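Side-chain contacts in 6-aminohexanoate-dimer hydrolase (Bacillus anthracis, PDB 4GB7), which probably hydrolyses amide bonds of the 6-aminohexanoate-dimer kind, as a putative serine hydrolase of the beta-lactamase clan: residues A[46-51]-A[216-221]; A[209-214]-A[299-304]; A[119-124]-A[306-311]; A[316-321]-A[386-391]. All coordinates share one frame; numbering follows the deposited sequence.

How the contacts relate
Contacts 1 and 2 share one side of the chain's centre, and their own centres are about 12 Å apart. The loop of contact 1 leaves helix 206-214 of contact 2, and Ile217 N probably bonds to Tyr212 O. Contacts 3 and 4 share a side opposite contact 2, with centres about 10 Å apart. Both use helix 307-318 and the five-stranded antiparallel sheet, where Val390 packs on Ala307 and Ala311. Along the chain, contact 1 alternates with contacts 2 and 3, contact 2 is nested in contact 3, and contact 4 opens after all three. Strand 303-305 is followed, after Thr306, by helix 307-318, which joins contacts 2 and 3 although their centres are about 26 Å apart.

Contact 1: residues A[46-51]-A[216-221]; sequences NWLDDP and NILPRD
Ile217 meets the indole of Trp47 with both its backbone and its side chain. Its carbonyl O accepts a weak hydrogen bond from Trp47 NE1 at 2.8 Å. The bond is short but bent, with an N-H...O angle of 127°. The oxygen approaches the ring obliquely. The Ile217 side chain reaches the benzene part of the indole, with CD1 3.8 Å from Trp47 CZ2. Its CG1 lies between the backbone N and carbonyl carbon (chi1 68°), which carries CD1 to that end of the ring. Leu218 follows and crosses the indole at about a right angle. Its CD2 is 3.7 Å from Trp47 NE1, close to the indole nitrogen from an oblique direction. Further on, Arg220 folds back and donates from NH2 to Leu213 O, with a salt bridge from NH1 to Glu293. Trp47 itself stands in a type I turn, Asn46 to Asp49. The arrangement is loop-to-loop packing through a buried tryptophan. It joins the N-terminal loop before helix 52-56 to the loop of the beta-lactamase family region that follows the Schellman end of helix 206-214. Tyr212 of that helix meets the Trp47 ring edge-to-face and also touches Ile217 and Leu218.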
# COMPACT_ATOMS: atom_id res chain seq x y z
N ASN A 46 10.32 -19.85 1.30
CA ASN A 46 9.98 -19.52 2.66
C ASN A 46 9.94 -18.04 3.09
O ASN A 46 9.62 -17.77 4.23
CB ASN A 46 10.89 -20.29 3.65
CG ASN A 46 12.32 -19.73 3.73
OD1 ASN A 46 12.63 -18.64 3.22
ND2 ASN A 46 13.21 -20.49 4.37
N TRP A 47 10.23 -17.12 2.17
CA TRP A 47 10.43 -15.74 2.54
C TRP A 47 9.21 -15.08 3.16
O TRP A 47 9.37 -14.10 3.88
CB TRP A 47 10.93 -14.91 1.38
CG TRP A 47 9.95 -14.68 0.28
CD1 TRP A 47 9.65 -15.52 -0.77
CD2 TRP A 47 9.05 -13.56 0.15
NE1 TRP A 47 8.68 -14.96 -1.59
CE2 TRP A 47 8.28 -13.79 -1.07
CE3 TRP A 47 8.86 -12.41 0.86
CZ2 TRP A 47 7.34 -12.88 -1.50
CZ3 TRP A 47 7.92 -11.50 0.40
CH2 TRP A 47 7.16 -11.74 -0.75
N LEU A 48 8.03 -15.61 2.87
CA LEU A 48 6.76 -15.11 3.37
C LEU A 48 6.32 -15.71 4.69
O LEU A 48 5.26 -15.35 5.25
CB LEU A 48 5.66 -15.42 2.36
CG LEU A 48 5.74 -14.59 1.11
CD1 LEU A 48 4.64 -15.10 0.17
CD2 LEU A 48 5.58 -13.10 1.41
N ASP A 49 7.12 -16.63 5.20
CA ASP A 49 6.74 -17.38 6.39
C ASP A 49 7.52 -16.83 7.57
O ASP A 49 8.65 -16.39 7.41
CB ASP A 49 7.09 -18.86 6.22
CG ASP A 49 6.32 -19.54 5.15
OD1 ASP A 49 5.15 -19.18 4.88
OD2 ASP A 49 6.92 -20.48 4.57
N ASP A 50 6.91 -16.91 8.76
CA ASP A 50 7.63 -16.66 9.98
C ASP A 50 8.66 -17.78 10.17
O ASP A 50 8.32 -18.96 9.99
CB ASP A 50 6.67 -16.65 11.19
CG ASP A 50 7.36 -16.15 12.45
OD1 ASP A 50 7.73 -14.95 12.50
OD2 ASP A 50 7.50 -16.96 13.41
N PRO A 51 9.90 -17.45 10.60
CA PRO A 51 10.44 -16.14 10.99
C PRO A 51 11.12 -15.39 9.83
O PRO A 51 11.54 -14.24 10.00
CB PRO A 51 11.52 -16.52 11.99
CG PRO A 51 12.05 -17.80 11.46
CD PRO A 51 10.86 -18.53 10.92
N ASN A 216 8.96 -13.97 -10.42
CA ASN A 216 10.02 -14.90 -10.14
C ASN A 216 10.49 -14.90 -8.69
O ASN A 216 11.67 -15.12 -8.43
CB ASN A 216 11.21 -14.67 -11.09
CG ASN A 216 12.15 -15.86 -11.14
OD1 ASN A 216 11.72 -17.00 -11.02
ND2 ASN A 216 13.45 -15.60 -11.30
N ILE A 217 9.60 -14.59 -7.74
CA ILE A 217 10.01 -14.54 -6.33
C ILE A 217 9.27 -15.59 -5.49
O ILE A 217 9.38 -15.59 -4.27
CB ILE A 217 9.91 -13.12 -5.71
CG1 ILE A 217 8.48 -12.61 -5.57
CG2 ILE A 217 10.75 -12.12 -6.49
CD1 ILE A 217 8.38 -11.30 -4.79
N LEU A 218 8.49 -16.44 -6.16
CA LEU A 218 8.09 -17.75 -5.60
C LEU A 218 8.64 -18.84 -6.52
O LEU A 218 9.00 -18.57 -7.67
CB LEU A 218 6.58 -17.89 -5.47
CG LEU A 218 5.94 -17.07 -4.34
CD1 LEU A 218 4.42 -17.11 -4.44
CD2 LEU A 218 6.46 -17.57 -3.00
N PRO A 219 8.74 -20.08 -6.02
CA PRO A 219 9.42 -21.11 -6.81
C PRO A 219 8.61 -21.54 -8.02
O PRO A 219 7.40 -21.83 -7.90
CB PRO A 219 9.53 -22.28 -5.84
CG PRO A 219 9.42 -21.65 -4.50
CD PRO A 219 8.43 -20.56 -4.68
N ARG A 220 9.27 -21.62 -9.18
CA ARG A 220 8.60 -22.11 -10.37
C ARG A 220 9.04 -23.56 -10.53
O ARG A 220 10.22 -23.82 -10.74
CB ARG A 220 8.96 -21.30 -11.60
CG ARG A 220 8.52 -19.86 -11.59
CD ARG A 220 9.22 -19.02 -12.66
NE ARG A 220 8.69 -17.64 -12.76
CZ ARG A 220 9.21 -16.68 -13.52
NH1 ARG A 220 10.29 -16.94 -14.27
NH2 ARG A 220 8.64 -15.47 -13.57
N ASP A 221 8.11 -24.49 -10.40
CA ASP A 221 8.47 -25.90 -10.38
C ASP A 221 8.84 -26.41 -11.76
O ASP A 221 8.85 -25.65 -12.74
CB ASP A 221 7.40 -26.75 -9.67
CG ASP A 221 6.12 -26.88 -10.46
OD1 ASP A 221 6.09 -26.66 -11.70
OD2 ASP A 221 5.13 -27.25 -9.80

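Contact 2: residues A[209-214]-A[299-304]; sequences AQLYLA and ASAGLN
Leu211 points from helix 206-214 at Ser300 and Ala301, in the turn that leads into strand 303-305. The contact packs a helix on the approach to a four-stranded antiparallel sheet, inside the beta-lactamase family region. Leu211 and Tyr212 are consecutive on the helix, and their side chains reach the turn by different routes. The leucine comes directly: CG is anti to the backbone N (chi1 176°), and this extends the CD2 methyl toward the turn. CD2 is 3.1 Å from Ser300 OG, a tight approach of a methyl to a hydroxyl. It also lies 3.8 Å from Ala301 CB, so one methyl covers both residues. CD1 stays further back, 4.1 Å from the same Ser300 OG.

The polar partner of Ser300 OG is Glu255 OE2, on helix 251-265, to which it is hydrogen-bonded. The backbone O of Ser300 is hydrogen-bonded to Lys143 NZ. Lys143 belongs to a Ser-x-x-Lys sequence with Ser140, consistent with the active-site motif of this clan. The turn therefore probably lies next to the catalytic centre.

The CB of Tyr212 does not point at the turn, but the far end of its ring comes nearer to it. Its OH remains 4.4 Å from Ala301 CB, so the two meet only loosely. A water completes the link. It lies 2.8 Å from Tyr212 OH and donates to Ala301 O at 3.0 Å.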
# COMPACT_ATOMS: atom_id res chain seq x y z
N ALA A 209 -0.13 -14.87 -5.08
CA ALA A 209 0.74 -15.96 -5.53
C ALA A 209 1.13 -15.72 -6.99
O ALA A 209 2.30 -15.76 -7.34
CB ALA A 209 0.02 -17.31 -5.37
N GLN A 210 0.14 -15.40 -7.82
CA GLN A 210 0.41 -15.21 -9.26
C GLN A 210 1.32 -14.04 -9.55
O GLN A 210 2.20 -14.12 -10.42
CB GLN A 210 -0.87 -15.11 -10.08
CG GLN A 210 -1.69 -16.41 -10.10
CD GLN A 210 -0.87 -17.64 -10.45
OE1 GLN A 210 -0.24 -17.68 -11.51
NE2 GLN A 210 -0.85 -18.64 -9.55
N LEU A 211 1.15 -12.95 -8.80
CA LEU A 211 2.02 -11.79 -9.00
C LEU A 211 3.43 -12.13 -8.62
O LEU A 211 4.37 -11.80 -9.31
CB LEU A 211 1.51 -10.61 -8.16
CG LEU A 211 2.36 -9.32 -8.18
CD1 LEU A 211 2.15 -8.63 -9.53
CD2 LEU A 211 2.00 -8.41 -7.00
N TYR A 212 3.58 -12.85 -7.50
CA TYR A 212 4.91 -13.26 -7.10
C TYR A 212 5.55 -14.32 -8.04
O TYR A 212 6.72 -14.22 -8.31
CB TYR A 212 4.91 -13.74 -5.66
CG TYR A 212 4.44 -12.71 -4.63
CD1 TYR A 212 4.60 -11.35 -4.84
CD2 TYR A 212 3.96 -13.11 -3.41
CE1 TYR A 212 4.20 -10.42 -3.91
CE2 TYR A 212 3.51 -12.18 -2.48
CZ TYR A 212 3.67 -10.85 -2.70
OH TYR A 212 3.26 -9.95 -1.75
N LEU A 213 4.77 -15.29 -8.53
CA LEU A 213 5.27 -16.24 -9.53
C LEU A 213 5.67 -15.49 -10.81
O LEU A 213 6.74 -15.70 -11.37
CB LEU A 213 4.23 -17.29 -9.84
CG LEU A 213 4.07 -18.34 -8.73
CD1 LEU A 213 2.68 -18.98 -8.85
CD2 LEU A 213 5.21 -19.36 -8.74
N ALA A 214 4.82 -14.57 -11.24
CA ALA A 214 5.14 -13.70 -12.41
C ALA A 214 6.44 -12.93 -12.27
O ALA A 214 7.16 -12.69 -13.26
CB ALA A 214 3.98 -12.75 -12.68
N ALA A 299 3.63 -2.78 -9.18
CA ALA A 299 2.92 -1.59 -8.78
C ALA A 299 1.96 -1.83 -7.61
O ALA A 299 1.63 -0.91 -6.86
CB ALA A 299 2.13 -1.02 -9.98
N SER A 300 1.49 -3.08 -7.48
CA SER A 300 0.42 -3.42 -6.57
C SER A 300 0.96 -3.79 -5.22
O SER A 300 0.22 -3.78 -4.27
CB SER A 300 -0.43 -4.59 -7.11
OG SER A 300 0.36 -5.75 -7.28
N ALA A 301 2.25 -4.09 -5.14
CA ALA A 301 2.74 -4.72 -3.88
C ALA A 301 4.23 -4.56 -3.58
O ALA A 301 4.71 -5.08 -2.53
CB ALA A 301 2.42 -6.21 -3.95
N GLY A 302 4.97 -3.90 -4.46
CA GLY A 302 6.44 -3.96 -4.39
C GLY A 302 7.24 -2.75 -3.91
O GLY A 302 8.47 -2.75 -3.98
N LEU A 303 6.56 -1.71 -3.44
CA LEU A 303 7.24 -0.49 -2.97
C LEU A 303 7.73 -0.70 -1.57
O LEU A 303 7.01 -1.23 -0.74
CB LEU A 303 6.32 0.72 -3.05
CG LEU A 303 6.95 2.10 -2.80
CD1 LEU A 303 8.09 2.44 -3.78
CD2 LEU A 303 5.85 3.15 -2.84
N ASN A 304 8.97 -0.32 -1.34
CA ASN A 304 9.71 -0.42 -0.07
C ASN A 304 10.15 1.01 0.28
O ASN A 304 10.77 1.70 -0.56
CB ASN A 304 10.93 -1.29 -0.21
CG ASN A 304 10.60 -2.78 -0.32
OD1 ASN A 304 10.86 -3.55 0.63
ND2 ASN A 304 9.98 -3.18 -1.42
O HOH W 1 5.05 -7.85 -1.31

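Contact 3: residues A[119-124]-A[306-311]; sequences GQLVYE and TARDMA
Arg308 lays its CD and its guanidinium NH2 against one carboxylate oxygen of Glu124. NH2 donates to Glu124 OE1 at 2.9 Å in a salt bridge that is nearly straight, at 162°. The oxygen sits at the edge of the guanidinium, in its plane, and is met on its syn side. The two flat groups are turned 74° apart, and the pairing is through one N-H and not bidentate. Glu124 OE2 stays 3.6 Å from Arg308 NH2. The bend of the arginine at chi3 (-58°) turns the guanidinium back to the carboxylate. Arg308 CD is also 3.4 Å from Glu124 OE1. Leu121 CD2 adds a loose touch, 4.5 Å from Arg308 CD.

Both charges have other partners. Arg308 also forms salt bridges with Glu132 and Glu284, and Glu124 OE1 is hydrogen-bonded to Tyr126 OH. The several carboxylates probably hold the guanidinium in place.

Arg308 lies in the first turn of its helix. Thr306 is the N-cap, its OG1 accepting from Asp309 N at 3.3 Å. The arrangement ties the start of helix 307-318 to edge strand 120-126 of the five-stranded antiparallel sheet. A helix lying on such a sheet is characteristic of the beta-lactamase fold.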
# COMPACT_ATOMS: atom_id res chain seq x y z
N GLY A 119 0.99 17.81 11.90
CA GLY A 119 2.20 17.97 11.13
C GLY A 119 3.48 17.92 11.93
O GLY A 119 4.52 18.32 11.44
N GLN A 120 3.40 17.35 13.12
CA GLN A 120 4.62 17.16 13.92
C GLN A 120 4.68 15.71 14.39
O GLN A 120 3.64 15.11 14.72
CB GLN A 120 4.62 18.05 15.15
CG GLN A 120 4.51 19.53 14.83
CD GLN A 120 4.48 20.39 16.08
OE1 GLN A 120 3.73 20.12 17.03
NE2 GLN A 120 5.35 21.39 16.11
N LEU A 121 5.89 15.14 14.35
CA LEU A 121 6.10 13.80 14.86
C LEU A 121 5.88 13.73 16.37
O LEU A 121 6.45 14.52 17.14
CB LEU A 121 7.52 13.35 14.52
CG LEU A 121 8.01 12.00 14.99
CD1 LEU A 121 7.27 10.90 14.29
CD2 LEU A 121 9.55 11.91 14.80
N VAL A 122 5.04 12.78 16.80
CA VAL A 122 4.75 12.60 18.21
C VAL A 122 5.35 11.37 18.80
O VAL A 122 5.72 11.38 20.00
CB VAL A 122 3.20 12.62 18.50
CG1 VAL A 122 2.89 12.24 19.94
CG2 VAL A 122 2.65 13.97 18.09
N TYR A 123 5.47 10.30 18.01
CA TYR A 123 5.89 9.02 18.57
C TYR A 123 6.36 8.14 17.46
O TYR A 123 5.69 8.04 16.43
CB TYR A 123 4.74 8.34 19.23
CG TYR A 123 4.97 7.03 19.93
CD1 TYR A 123 5.74 6.98 21.07
CD2 TYR A 123 4.37 5.86 19.47
CE1 TYR A 123 5.89 5.78 21.74
CE2 TYR A 123 4.52 4.65 20.13
CZ TYR A 123 5.29 4.63 21.26
OH TYR A 123 5.39 3.45 21.95
N GLU A 124 7.52 7.58 17.61
CA GLU A 124 8.05 6.58 16.70
C GLU A 124 8.77 5.51 17.45
O GLU A 124 9.55 5.81 18.38
CB GLU A 124 8.94 7.14 15.60
CG GLU A 124 10.09 7.96 16.10
CD GLU A 124 11.05 8.43 15.02
OE1 GLU A 124 10.89 8.06 13.84
OE2 GLU A 124 11.98 9.19 15.37
N THR A 306 10.88 4.00 3.88
CA THR A 306 11.01 4.15 5.34
C THR A 306 9.70 4.71 5.95
O THR A 306 8.84 5.28 5.26
CB THR A 306 12.17 5.08 5.76
OG1 THR A 306 11.80 6.44 5.47
CG2 THR A 306 13.50 4.69 5.12
N ALA A 307 9.52 4.48 7.24
CA ALA A 307 8.29 4.83 7.93
C ALA A 307 8.05 6.34 7.99
O ALA A 307 6.91 6.80 7.75
CB ALA A 307 8.24 4.25 9.35
N ARG A 308 9.09 7.10 8.32
CA ARG A 308 8.96 8.54 8.32
C ARG A 308 8.67 9.07 6.93
O ARG A 308 7.94 10.03 6.80
CB ARG A 308 10.19 9.24 8.89
CG ARG A 308 10.23 9.11 10.40
CD ARG A 308 11.22 10.07 11.07
NE ARG A 308 12.57 9.87 10.59
CZ ARG A 308 13.48 9.03 11.09
NH1 ARG A 308 14.67 8.96 10.53
NH2 ARG A 308 13.23 8.28 12.16
N ASP A 309 9.25 8.45 5.91
CA ASP A 309 8.99 8.92 4.56
C ASP A 309 7.53 8.66 4.18
O ASP A 309 6.89 9.50 3.54
CB ASP A 309 9.96 8.31 3.53
CG ASP A 309 11.35 8.99 3.58
OD1 ASP A 309 11.44 10.09 4.19
OD2 ASP A 309 12.32 8.50 2.97
N MSE A 310 7.00 7.51 4.55
CA MSE A 310 5.58 7.24 4.34
C MSE A 310 4.73 8.22 5.11
O MSE A 310 3.70 8.64 4.63
CB MSE A 310 5.20 5.84 4.73
CG MSE A 310 5.66 4.83 3.77
SE MSE A 310 4.93 5.11 1.97
CE MSE A 310 3.22 5.91 2.40
N ALA A 311 5.16 8.63 6.30
CA ALA A 311 4.45 9.63 7.07
C ALA A 311 4.41 11.00 6.37
O ALA A 311 3.41 11.71 6.44
CB ALA A 311 5.06 9.76 8.44

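Contact 4: residues A[316-321]-A[386-391]; sequences LLLNNG and KMVIVH
With chi1 at -174° the Leu318 side chain extends away from its backbone nitrogen, and a chi2 of 62° then turns both methyls onto Lys386, just before strand 387-393. CD2 does most of the touching. It rests on the main chain of Lys386, 3.6 Å from C and 3.8 Å from CA of that residue. CD1 lies beside it, 4.1 Å from Lys386 CA. CD2 also comes within 4.0 Å of Met387 N.

Val388 points toward the helix from the next position but one. Its CG2 is anti to the carbonyl carbon and meets Leu318 CD2 at 4.2 Å. CG1 of Val388 lies instead beside Ala311, about two helical turns before Leu318. Met387 points the other way, to helix 402-417, where it packs on Ile413, Ala414 and Leu417. The C-terminal end of helix 307-318 thus packs on one face of the five-stranded antiparallel sheet of the beta-lactamase-type domain, with helix 402-417 on the other.

Local turns shape both ends of the contact. The helix stops just after Leu318 in a Schellman motif, with Gly321 N bonded to Leu316 O at 2.8 Å and Asn320 N bonded to Leu317 O. Across from it, Lys386 and Met387 form a G1 beta bulge opposite Asp382. The end of Lys386 leads away from the leucine, and in one of its two modelled conformers NZ is hydrogen-bonded to Asn118 OD1.

The contact is one of van der Waals packing: a leucine methyl over a main-chain peptide, plus one methyl-methyl touch. It carries little directional preference.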
# COMPACT_ATOMS: atom_id res chain seq x y z
N LEU A 316 1.13 14.83 3.30
CA LEU A 316 0.79 15.45 2.02
C LEU A 316 -0.69 15.27 1.72
O LEU A 316 -1.36 16.23 1.30
CB LEU A 316 1.62 14.85 0.89
CG LEU A 316 1.36 15.41 -0.51
CD1 LEU A 316 1.74 16.88 -0.57
CD2 LEU A 316 2.11 14.58 -1.54
N LEU A 317 -1.20 14.08 1.98
CA LEU A 317 -2.60 13.78 1.71
C LEU A 317 -3.50 14.43 2.74
O LEU A 317 -4.57 14.93 2.43
CB LEU A 317 -2.80 12.27 1.63
CG LEU A 317 -2.42 11.71 0.25
CD1 LEU A 317 -2.07 10.25 0.36
CD2 LEU A 317 -3.53 11.98 -0.77
N LEU A 318 -3.04 14.45 3.99
CA LEU A 318 -3.76 15.19 5.00
C LEU A 318 -3.94 16.65 4.58
O LEU A 318 -5.00 17.25 4.81
CB LEU A 318 -3.07 15.02 6.35
CG LEU A 318 -3.78 15.61 7.53
CD1 LEU A 318 -5.18 14.95 7.76
CD2 LEU A 318 -2.86 15.49 8.76
N ASN A 319 -2.96 17.19 3.88
CA ASN A 319 -2.97 18.55 3.38
C ASN A 319 -3.44 18.64 1.96
O ASN A 319 -3.14 19.61 1.26
CB ASN A 319 -1.58 19.16 3.51
CG ASN A 319 -1.12 19.28 4.96
OD1 ASN A 319 0.06 19.18 5.23
ND2 ASN A 319 -2.05 19.51 5.89
N ASN A 320 -4.22 17.65 1.53
CA ASN A 320 -4.89 17.72 0.23
C ASN A 320 -3.94 17.94 -0.96
O ASN A 320 -4.29 18.60 -1.97
CB ASN A 320 -6.01 18.76 0.27
CG ASN A 320 -6.95 18.53 1.44
OD1 ASN A 320 -7.43 17.40 1.65
ND2 ASN A 320 -7.18 19.57 2.24
N GLY A 321 -2.76 17.34 -0.86
CA GLY A 321 -1.77 17.32 -1.93
C GLY A 321 -0.88 18.54 -2.02
O GLY A 321 -0.12 18.66 -2.97
N LYS A 386 -6.37 15.41 12.49
CA LYS A 386 -5.17 15.83 11.79
C LYS A 386 -3.98 14.92 12.16
O LYS A 386 -2.94 15.38 12.59
CB LYS A 386 -4.91 17.32 12.10
CG LYS A 386 -6.03 18.23 11.59
CD LYS A 386 -6.35 19.39 12.54
CE LYS A 386 -7.06 18.96 13.83
NZ LYS A 386 -6.30 19.31 15.07
N MSE A 387 -4.19 13.60 12.03
CA MSE A 387 -3.23 12.60 12.44
C MSE A 387 -2.92 11.65 11.31
O MSE A 387 -3.80 11.30 10.50
CB MSE A 387 -3.75 11.84 13.66
CG MSE A 387 -2.79 10.87 14.20
SE MSE A 387 -3.54 9.74 15.62
CE MSE A 387 -4.75 8.84 14.34
N VAL A 388 -1.65 11.32 11.18
CA VAL A 388 -1.16 10.28 10.27
C VAL A 388 -0.53 9.17 11.12
O VAL A 388 0.30 9.45 12.00
CB VAL A 388 -0.12 10.82 9.30
CG1 VAL A 388 0.48 9.72 8.40
CG2 VAL A 388 -0.71 11.95 8.47
N ILE A 389 -0.86 7.91 10.80
CA ILE A 389 -0.17 6.77 11.38
C ILE A 389 0.39 5.91 10.25
O ILE A 389 -0.30 5.60 9.28
CB ILE A 389 -1.06 5.96 12.31
CG1 ILE A 389 -1.44 6.83 13.55
CG2 ILE A 389 -0.46 4.62 12.69
CD1 ILE A 389 -2.28 6.08 14.57
N VAL A 390 1.65 5.59 10.39
CA VAL A 390 2.36 4.60 9.56
C VAL A 390 2.66 3.41 10.41
O VAL A 390 3.26 3.54 11.47
CB VAL A 390 3.65 5.15 8.93
CG1 VAL A 390 4.35 4.07 8.11
CG2 VAL A 390 3.32 6.34 8.01
N HIS A 391 2.28 2.23 9.93
CA HIS A 391 2.44 1.00 10.71
C HIS A 391 3.02 -0.03 9.79
O HIS A 391 2.35 -0.39 8.78
CB HIS A 391 1.06 0.58 11.25
CG HIS A 391 1.10 -0.38 12.40
ND1 HIS A 391 0.11 -0.44 13.30
CD2 HIS A 391 2.00 -1.34 12.75
CE1 HIS A 391 0.41 -1.36 14.24
NE2 HIS A 391 1.56 -1.92 13.90